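Local coordinates for restriction endonuclease THAI (PDB 3NDH), which is a restriction endonuclease of Thermoplasma acidophilum that intercalates into its specific DNA site without base flipping and probably cuts it by metal-dependent hydrolysis, at residues D26-D31 against L70-G75; R133-L138 against I152-Q157. All coordinates share one frame; numbering follows the deposited sequence.

Contact 1 (D26-D31 against L70-G75); sequences DRLIID and LIYKFG
Asp26 and Lys73 meet from opposite directions across an antiparallel pair of helices, a small example of one carboxylate serving two helices at once. The start of helix 27-46 faces the end of helix 58-74, their short segments running at 156° with axes 11.7 Å apart. Asp26 is the N-cap of its helix: with CG anti to the backbone N, the carboxylate turns back over the first turn. Asp26 OD1 takes a straight bond from Ile29 N (3.2 Å), which arrives from well above the carboxylate plane, and a weak one from Leu28 N. Asp26 OD2 turns its anti lone pair to Lys73 NZ at 2.8 Å, at the end of an extended chain that bends only at its last torsion (chi4 66°). Replacing the aspartate with an alanine would probably leave the first-turn N-H groups uncapped and the ammonium of Lys73 without this mate and freer to turn. The lysine and the helix start together are likely to stabilise the charged carboxylate, while nearby Glu9 adds negative charge. Beside the salt bridge the contact is apolar. Ile29 crosses the lysine chain, CG1 against CD, and slides past Tyr72 in the opposite sense; Tyr72 also packs against Trp222 of the second subunit. Ile29 CD1 lies at the ring edge, 3.9 Å from Tyr72 CE2, and Leu28 CD2 approaches Tyr72 OH to 3.7 Å.

Contact 2 (R133-L138 against I152-Q157); sequences RFDLIL and IPDYVQ
The carboxylates of Asp135 and Asp154 meet with their planes turned 63° apart, OD1 of each facing the other at 3.4 Å. On the Asp135 side of the contact, Phe134 carries Arg133 CB over the centre of one ring face, and its CZ lies beneath the rim of the Arg133 guanidinium. Across from it, Pro153 CB sits on a face of the Tyr155 ring, toward the rim.

The two carboxylates are acceptors and do not bond to each other; what links the residues is the backbone N-H of Asp154. Asp135 OD1 accepts from Asp154 N (2.9 Å), a bond of 169° that reaches the oxygen nearly end-on. This N-H opens helix 154-164 behind Pro153, its N-cap residue, and the start of that helix probably eases the repulsion.

Gln157 shows how one amide can join strand and helix. Its chain is extended beyond CG, which takes Gln157 NE2 to Phe134 O (2.9 Å); weaker bonds run from NE2 to Ile152 O and Pro153 O. A water donates to both Phe134 O and Gln157 OE1, closing a small hydrogen-bonded ring that runs through the amide.

Leu136 and Ile152 form an antiparallel hydrogen-bonded pair, with Ile152 N meeting Leu136 O at 2.8 Å in the carbonyl plane. Their side chains lie parallel on one face, Leu136 CD2 against Ile152 CD1 at 3.9 Å, and Ile192 and Met193 of helix 186-194 cover Ile152. Here is the open end of a β-hairpin whose second strand turns directly into a helix, beside the strand bearing sodium ligand Ile101 in the PDDEXK-clan sheet.

Read from the N terminus, the chain sets contact 1 first: it closes a loop with 38 residues between its segments, mostly helical, and brings the start of helix 27-46 to the end of helix 58-74. The chain then enters the mixed sheet through strands 79-80, 92-94 and 97-105, passing sodium ligands Asp91 and Ile101, and runs through helix 120-129. Contact 2 follows, closing a much shorter loop of 13 residues, the hairpin of strands 135-141 and 146-152, and tying it to helix 154-164. The two loops lie in series, neither enclosing nor crossing the other. Their centres are 19 Å apart: one contact joins helices, the other strand to strand and helix.

Contact 1 (D26-D31 against L70-G75)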
ATOM      1  N   ASP A  26     -13.146 -28.305  -4.118  1.00 18.86           N
ATOM      2  CA  ASP A  26     -13.937 -28.451  -2.891  1.00 18.11           C
ATOM      3  C   ASP A  26     -15.249 -27.671  -3.076  1.00 17.67           C
ATOM      4  O   ASP A  26     -15.243 -26.461  -3.242  1.00 16.12           O
ATOM      5  CB  ASP A  26     -13.088 -27.938  -1.712  1.00 17.37           C
ATOM      6  CG  ASP A  26     -13.808 -27.951  -0.388  1.00 17.54           C
ATOM      7  OD1 ASP A  26     -15.056 -27.834  -0.367  1.00 20.09           O
ATOM      8  OD2 ASP A  26     -13.115 -28.124   0.641  1.00 18.83           O
ATOM      9  N   ARG A  27     -16.367 -28.390  -3.041  0.50 18.01           N
ATOM     10  CA  ARG A  27     -17.678 -27.811  -3.310  0.50 18.30           C
ATOM     11  C   ARG A  27     -18.054 -26.688  -2.342  0.50 17.41           C
ATOM     12  O   ARG A  27     -18.684 -25.701  -2.737  0.50 17.42           O
ATOM     13  CB  ARG A  27     -18.743 -28.908  -3.260  0.50 19.19           C
ATOM     14  CG  ARG A  27     -20.101 -28.517  -3.832  0.50 21.83           C
ATOM     15  CD  ARG A  27     -20.026 -27.756  -5.154  0.50 23.74           C
ATOM     16  NE  ARG A  27     -19.209 -28.423  -6.172  0.50 26.64           N
ATOM     17  CZ  ARG A  27     -19.039 -27.966  -7.410  0.50 27.02           C
ATOM     18  NH1 ARG A  27     -19.632 -26.843  -7.793  0.50 26.35           N
ATOM     19  NH2 ARG A  27     -18.279 -28.635  -8.273  0.50 27.81           N
ATOM     20  N   LEU A  28     -17.686 -26.854  -1.074  1.00 16.94           N
ATOM     21  CA  LEU A  28     -17.958 -25.827  -0.058  1.00 16.58           C
ATOM     22  C   LEU A  28     -17.123 -24.571  -0.317  1.00 15.97           C
ATOM     23  O   LEU A  28     -17.629 -23.471  -0.244  1.00 15.93           O
ATOM     24  CB  LEU A  28     -17.709 -26.359   1.351  1.00 16.90           C
ATOM     25  CG  LEU A  28     -18.054 -25.382   2.484  1.00 17.27           C
ATOM     26  CD1 LEU A  28     -19.519 -24.935   2.428  1.00 17.83           C
ATOM     27  CD2 LEU A  28     -17.731 -26.035   3.822  1.00 18.55           C
ATOM     28  N   ILE A  29     -15.854 -24.759  -0.659  1.00 15.20           N
ATOM     29  CA  ILE A  29     -14.996 -23.636  -1.035  1.00 14.85           C
ATOM     30  C   ILE A  29     -15.552 -22.904  -2.261  1.00 14.68           C
ATOM     31  O   ILE A  29     -15.620 -21.683  -2.286  1.00 14.24           O
ATOM     32  CB  ILE A  29     -13.544 -24.108  -1.304  1.00 14.80           C
ATOM     33  CG1 ILE A  29     -12.889 -24.626  -0.013  1.00 15.45           C
ATOM     34  CG2 ILE A  29     -12.703 -22.980  -1.925  1.00 15.57           C
ATOM     35  CD1 ILE A  29     -12.677 -23.605   1.086  1.00 17.26           C
ATOM     36  N   ILE A  30     -15.944 -23.661  -3.282  1.00 14.20           N
ATOM     37  CA  ILE A  30     -16.523 -23.053  -4.478  1.00 14.55           C
ATOM     38  C   ILE A  30     -17.726 -22.201  -4.095  1.00 14.45           C
ATOM     39  O   ILE A  30     -17.840 -21.057  -4.518  1.00 14.31           O
ATOM     40  CB  ILE A  30     -16.924 -24.132  -5.511  1.00 15.33           C
ATOM     41  CG1 ILE A  30     -15.669 -24.798  -6.093  1.00 15.72           C
ATOM     42  CG2 ILE A  30     -17.848 -23.565  -6.600  1.00 16.11           C
ATOM     43  CD1 ILE A  30     -15.970 -26.079  -6.835  1.00 16.72           C
ATOM     44  N   ASP A  31     -18.620 -22.739  -3.268  0.50 14.96           N
ATOM     45  CA  ASP A  31     -19.843 -22.028  -2.891  0.50 15.06           C
ATOM     46  C   ASP A  31     -19.539 -20.791  -2.040  0.50 14.36           C
ATOM     47  O   ASP A  31     -20.165 -19.741  -2.212  0.50 14.70           O
ATOM     48  CB  ASP A  31     -20.812 -22.956  -2.144  0.50 15.91           C
ATOM     49  CG  ASP A  31     -21.430 -24.029  -3.040  0.50 17.23           C
ATOM     50  OD1 ASP A  31     -21.422 -23.891  -4.280  0.50 18.89           O
ATOM     51  OD2 ASP A  31     -21.951 -25.019  -2.491  0.50 19.13           O
ATOM     52  N   LEU A  70      -6.936 -20.153   2.503  1.00 13.02           N
ATOM     53  CA  LEU A  70      -6.072 -21.318   2.653  1.00 13.22           C
ATOM     54  C   LEU A  70      -6.039 -21.782   4.101  1.00 13.42           C
ATOM     55  O   LEU A  70      -6.127 -22.969   4.364  1.00 13.86           O
ATOM     56  CB  LEU A  70      -4.653 -21.022   2.201  1.00 13.62           C
ATOM     57  CG  LEU A  70      -4.484 -20.483   0.786  1.00 14.15           C
ATOM     58  CD1 LEU A  70      -3.017 -20.256   0.462  1.00 15.00           C
ATOM     59  CD2 LEU A  70      -5.132 -21.393  -0.246  1.00 16.17           C
ATOM     60  N   ILE A  71      -5.923 -20.850   5.039  1.00 13.47           N
ATOM     61  CA  ILE A  71      -5.952 -21.224   6.473  1.00 13.87           C
ATOM     62  C   ILE A  71      -7.277 -21.891   6.837  1.00 14.12           C
ATOM     63  O   ILE A  71      -7.298 -22.932   7.514  1.00 15.26           O
ATOM     64  CB  ILE A  71      -5.732 -20.010   7.391  1.00 13.37           C
ATOM     65  CG1 ILE A  71      -4.310 -19.428   7.219  1.00 13.75           C
ATOM     66  CG2 ILE A  71      -5.975 -20.398   8.845  1.00 14.14           C
ATOM     67  CD1 ILE A  71      -4.111 -18.006   7.750  1.00 14.15           C
ATOM     68  N   TYR A  72      -8.375 -21.329   6.339  1.00 13.59           N
ATOM     69  CA  TYR A  72      -9.703 -21.897   6.566  1.00 13.89           C
ATOM     70  C   TYR A  72      -9.768 -23.368   6.155  1.00 15.29           C
ATOM     71  O   TYR A  72     -10.210 -24.194   6.941  1.00 15.00           O
ATOM     72  CB  TYR A  72     -10.741 -21.026   5.821  1.00 13.74           C
ATOM     73  CG  TYR A  72     -12.151 -21.619   5.778  1.00 13.41           C
ATOM     74  CD1 TYR A  72     -12.873 -21.832   6.938  1.00 13.64           C
ATOM     75  CD2 TYR A  72     -12.747 -21.935   4.572  1.00 14.90           C
ATOM     76  CE1 TYR A  72     -14.156 -22.371   6.890  1.00 13.59           C
ATOM     77  CE2 TYR A  72     -14.013 -22.465   4.516  1.00 15.71           C
ATOM     78  CZ  TYR A  72     -14.711 -22.676   5.670  1.00 14.09           C
ATOM     79  OH  TYR A  72     -15.989 -23.226   5.591  1.00 18.01           O
ATOM     80  N   LYS A  73      -9.326 -23.712   4.951  1.00 15.01           N
ATOM     81  CA  LYS A  73      -9.390 -25.080   4.490  1.00 15.87           C
ATOM     82  C   LYS A  73      -8.331 -25.975   5.126  1.00 16.02           C
ATOM     83  O   LYS A  73      -8.641 -27.110   5.532  1.00 17.27           O
ATOM     84  CB  LYS A  73      -9.275 -25.193   2.972  1.00 15.28           C
ATOM     85  CG  LYS A  73      -9.263 -26.660   2.525  1.00 16.04           C
ATOM     86  CD  LYS A  73      -9.587 -26.813   1.081  1.00 16.25           C
ATOM     87  CE  LYS A  73      -9.545 -28.251   0.638  1.00 16.94           C
ATOM     88  NZ  LYS A  73     -10.583 -29.118   1.251  1.00 18.82           N
ATOM     89  N   PHE A  74      -7.081 -25.521   5.174  1.00 15.66           N
ATOM     90  CA  PHE A  74      -5.972 -26.436   5.479  1.00 17.00           C
ATOM     91  C   PHE A  74      -5.456 -26.381   6.905  1.00 18.07           C
ATOM     92  O   PHE A  74      -4.719 -27.292   7.321  1.00 19.61           O
ATOM     93  CB  PHE A  74      -4.830 -26.174   4.500  1.00 16.25           C
ATOM     94  CG  PHE A  74      -5.199 -26.461   3.089  1.00 16.55           C
ATOM     95  CD1 PHE A  74      -5.344 -27.773   2.664  1.00 17.89           C
ATOM     96  CD2 PHE A  74      -5.421 -25.445   2.190  1.00 16.95           C
ATOM     97  CE1 PHE A  74      -5.691 -28.043   1.346  1.00 18.70           C
ATOM     98  CE2 PHE A  74      -5.778 -25.713   0.885  1.00 17.61           C
ATOM     99  CZ  PHE A  74      -5.899 -27.008   0.463  1.00 18.45           C
ATOM    100  N   GLY A  75      -5.847 -25.356   7.652  1.00 18.46           N
ATOM    101  CA  GLY A  75      -5.397 -25.156   9.030  1.00 18.66           C
ATOM    102  C   GLY A  75      -4.180 -24.250   9.130  1.00 18.79           C
ATOM    103  O   GLY A  75      -3.315 -24.261   8.267  1.00 18.18           O
TER

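Contact 2 (R133-L138 against I152-Q157)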
ATOM      1  N   ARG A 133       8.554 -19.547 -11.485  0.50 18.42           N
ATOM      2  CA  ARG A 133       8.893 -20.605 -10.532  0.50 18.12           C
ATOM      3  C   ARG A 133       7.752 -21.022  -9.602  0.50 17.57           C
ATOM      4  O   ARG A 133       7.768 -22.138  -9.075  0.50 18.05           O
ATOM      5  CB  ARG A 133      10.082 -20.172  -9.675  0.50 17.69           C
ATOM      6  CG  ARG A 133      11.396 -20.115 -10.410  0.50 18.13           C
ATOM      7  CD  ARG A 133      12.529 -19.867  -9.408  0.50 19.16           C
ATOM      8  NE  ARG A 133      12.495 -18.514  -8.861  0.50 21.78           N
ATOM      9  CZ  ARG A 133      13.278 -18.070  -7.875  0.50 23.62           C
ATOM     10  NH1 ARG A 133      14.164 -18.874  -7.293  0.50 25.94           N
ATOM     11  NH2 ARG A 133      13.174 -16.813  -7.463  0.50 25.32           N
ATOM     12  N   PHE A 134       6.778 -20.145  -9.381  1.00 17.49           N
ATOM     13  CA  PHE A 134       5.799 -20.359  -8.324  1.00 16.90           C
ATOM     14  C   PHE A 134       4.361 -20.467  -8.815  1.00 16.50           C
ATOM     15  O   PHE A 134       3.918 -19.731  -9.700  1.00 16.38           O
ATOM     16  CB  PHE A 134       5.919 -19.211  -7.304  1.00 16.62           C
ATOM     17  CG  PHE A 134       7.331 -18.937  -6.870  1.00 16.33           C
ATOM     18  CD1 PHE A 134       8.083 -19.927  -6.271  1.00 18.60           C
ATOM     19  CD2 PHE A 134       7.925 -17.711  -7.097  1.00 16.92           C
ATOM     20  CE1 PHE A 134       9.399 -19.691  -5.871  1.00 17.67           C
ATOM     21  CE2 PHE A 134       9.246 -17.474  -6.712  1.00 18.25           C
ATOM     22  CZ  PHE A 134       9.976 -18.457  -6.109  1.00 18.88           C
ATOM     23  N   ASP A 135       3.625 -21.388  -8.204  1.00 15.73           N
ATOM     24  CA  ASP A 135       2.166 -21.469  -8.366  1.00 15.31           C
ATOM     25  C   ASP A 135       1.546 -20.109  -8.124  1.00 14.86           C
ATOM     26  O   ASP A 135       1.961 -19.401  -7.211  1.00 14.92           O
ATOM     27  CB  ASP A 135       1.572 -22.477  -7.372  1.00 15.39           C
ATOM     28  CG  ASP A 135       1.896 -23.922  -7.718  1.00 17.03           C
ATOM     29  OD1 ASP A 135       2.235 -24.211  -8.890  1.00 17.15           O
ATOM     30  OD2 ASP A 135       1.802 -24.762  -6.793  1.00 19.57           O
ATOM     31  N   LEU A 136       0.571 -19.765  -8.958  1.00 13.88           N
ATOM     32  CA  LEU A 136      -0.081 -18.466  -8.942  1.00 13.95           C
ATOM     33  C   LEU A 136      -1.573 -18.630  -8.675  1.00 13.64           C
ATOM     34  O   LEU A 136      -2.240 -19.461  -9.298  1.00 13.88           O
ATOM     35  CB  LEU A 136       0.134 -17.785 -10.292  1.00 14.38           C
ATOM     36  CG  LEU A 136      -0.635 -16.515 -10.639  1.00 14.37           C
ATOM     37  CD1 LEU A 136      -0.303 -15.389  -9.672  1.00 15.93           C
ATOM     38  CD2 LEU A 136      -0.325 -16.099 -12.072  1.00 16.17           C
ATOM     39  N   ILE A 137      -2.081 -17.855  -7.709  1.00 12.59           N
ATOM     40  CA  ILE A 137      -3.517 -17.642  -7.526  1.00 12.63           C
ATOM     41  C   ILE A 137      -3.796 -16.219  -8.016  1.00 11.94           C
ATOM     42  O   ILE A 137      -3.302 -15.245  -7.450  1.00 12.17           O
ATOM     43  CB  ILE A 137      -3.988 -17.802  -6.072  1.00 12.35           C
ATOM     44  CG1 ILE A 137      -3.748 -19.239  -5.593  1.00 13.37           C
ATOM     45  CG2 ILE A 137      -5.491 -17.442  -5.949  1.00 12.31           C
ATOM     46  CD1 ILE A 137      -4.038 -19.443  -4.085  1.00 14.54           C
ATOM     47  N   LEU A 138      -4.524 -16.120  -9.134  1.00 12.57           N
ATOM     48  CA  LEU A 138      -4.873 -14.868  -9.772  1.00 13.35           C
ATOM     49  C   LEU A 138      -6.359 -14.600  -9.599  1.00 12.53           C
ATOM     50  O   LEU A 138      -7.166 -15.400 -10.003  1.00 13.04           O
ATOM     51  CB  LEU A 138      -4.521 -14.920 -11.266  1.00 14.58           C
ATOM     52  CG  LEU A 138      -4.898 -13.689 -12.097  1.00 16.02           C
ATOM     53  CD1 LEU A 138      -4.054 -12.506 -11.751  1.00 18.95           C
ATOM     54  CD2 LEU A 138      -4.812 -14.017 -13.601  1.00 18.73           C
ATOM     55  N   ILE A 152      -3.062 -21.153 -11.389  1.00 13.93           N
ATOM     56  CA  ILE A 152      -2.208 -21.307 -12.553  1.00 14.69           C
ATOM     57  C   ILE A 152      -0.918 -21.969 -12.069  1.00 15.19           C
ATOM     58  O   ILE A 152      -0.065 -21.302 -11.492  1.00 14.40           O
ATOM     59  CB  ILE A 152      -1.932 -19.942 -13.220  1.00 15.02           C
ATOM     60  CG1 ILE A 152      -3.258 -19.231 -13.570  1.00 14.88           C
ATOM     61  CG2 ILE A 152      -1.106 -20.157 -14.471  1.00 15.12           C
ATOM     62  CD1 ILE A 152      -3.130 -17.820 -14.098  1.00 18.45           C
ATOM     63  N   PRO A 153      -0.792 -23.288 -12.269  1.00 15.48           N
ATOM     64  CA  PRO A 153       0.405 -23.992 -11.813  1.00 16.15           C
ATOM     65  C   PRO A 153       1.698 -23.406 -12.378  1.00 17.30           C
ATOM     66  O   PRO A 153       1.717 -22.884 -13.492  1.00 17.17           O
ATOM     67  CB  PRO A 153       0.194 -25.423 -12.313  1.00 17.36           C
ATOM     68  CG  PRO A 153      -1.275 -25.562 -12.495  1.00 16.19           C
ATOM     69  CD  PRO A 153      -1.764 -24.198 -12.890  1.00 15.42           C
ATOM     70  N   ASP A 154       2.769 -23.503 -11.602  1.00 15.60           N
ATOM     71  CA  ASP A 154       4.095 -23.129 -12.084  1.00 16.60           C
ATOM     72  C   ASP A 154       4.427 -23.755 -13.453  1.00 17.39           C
ATOM     73  O   ASP A 154       4.998 -23.098 -14.316  1.00 17.72           O
ATOM     74  CB  ASP A 154       5.201 -23.451 -11.061  1.00 17.45           C
ATOM     75  CG  ASP A 154       5.194 -24.889 -10.546  1.00 19.56           C
ATOM     76  OD1 ASP A 154       4.420 -25.744 -10.985  1.00 20.90           O
ATOM     77  OD2 ASP A 154       5.996 -25.141  -9.609  1.00 25.30           O
ATOM     78  N   TYR A 155       4.048 -25.003 -13.664  1.00 17.58           N
ATOM     79  CA  TYR A 155       4.401 -25.677 -14.927  1.00 17.76           C
ATOM     80  C   TYR A 155       3.629 -25.122 -16.133  1.00 17.84           C
ATOM     81  O   TYR A 155       4.126 -25.148 -17.264  1.00 18.96           O
ATOM     82  CB  TYR A 155       4.272 -27.209 -14.815  1.00 18.99           C
ATOM     83  CG  TYR A 155       2.970 -27.741 -14.259  1.00 18.00           C
ATOM     84  CD1 TYR A 155       1.853 -27.897 -15.070  1.00 19.11           C
ATOM     85  CD2 TYR A 155       2.859 -28.123 -12.934  1.00 19.44           C
ATOM     86  CE1 TYR A 155       0.673 -28.399 -14.572  1.00 19.36           C
ATOM     87  CE2 TYR A 155       1.674 -28.617 -12.426  1.00 20.85           C
ATOM     88  CZ  TYR A 155       0.583 -28.750 -13.249  1.00 21.33           C
ATOM     89  OH  TYR A 155      -0.595 -29.246 -12.740  1.00 23.40           O
ATOM     90  N   VAL A 156       2.435 -24.594 -15.907  1.00 18.04           N
ATOM     91  CA  VAL A 156       1.714 -23.890 -16.979  1.00 17.69           C
ATOM     92  C   VAL A 156       2.452 -22.607 -17.395  1.00 17.44           C
ATOM     93  O   VAL A 156       2.677 -22.345 -18.584  1.00 17.45           O
ATOM     94  CB  VAL A 156       0.264 -23.574 -16.573  1.00 17.68           C
ATOM     95  CG1 VAL A 156      -0.350 -22.572 -17.565  1.00 19.36           C
ATOM     96  CG2 VAL A 156      -0.557 -24.865 -16.515  1.00 19.35           C
ATOM     97  N   GLN A 157       2.850 -21.819 -16.404  1.00 16.46           N
ATOM     98  CA  GLN A 157       3.612 -20.603 -16.667  1.00 16.73           C
ATOM     99  C   GLN A 157       4.916 -20.919 -17.388  1.00 17.51           C
ATOM    100  O   GLN A 157       5.293 -20.247 -18.362  1.00 17.67           O
ATOM    101  CB  GLN A 157       3.910 -19.881 -15.362  1.00 16.29           C
ATOM    102  CG  GLN A 157       2.676 -19.439 -14.583  1.00 15.45           C
ATOM    103  CD  GLN A 157       3.047 -19.070 -13.191  1.00 14.36           C
ATOM    104  OE1 GLN A 157       3.821 -18.123 -12.987  1.00 16.73           O
ATOM    105  NE2 GLN A 157       2.473 -19.776 -12.201  1.00 14.29           N
TER
HETATM  106  O   HOH W   1       4.385 -17.090 -10.598  1.00 18.05           O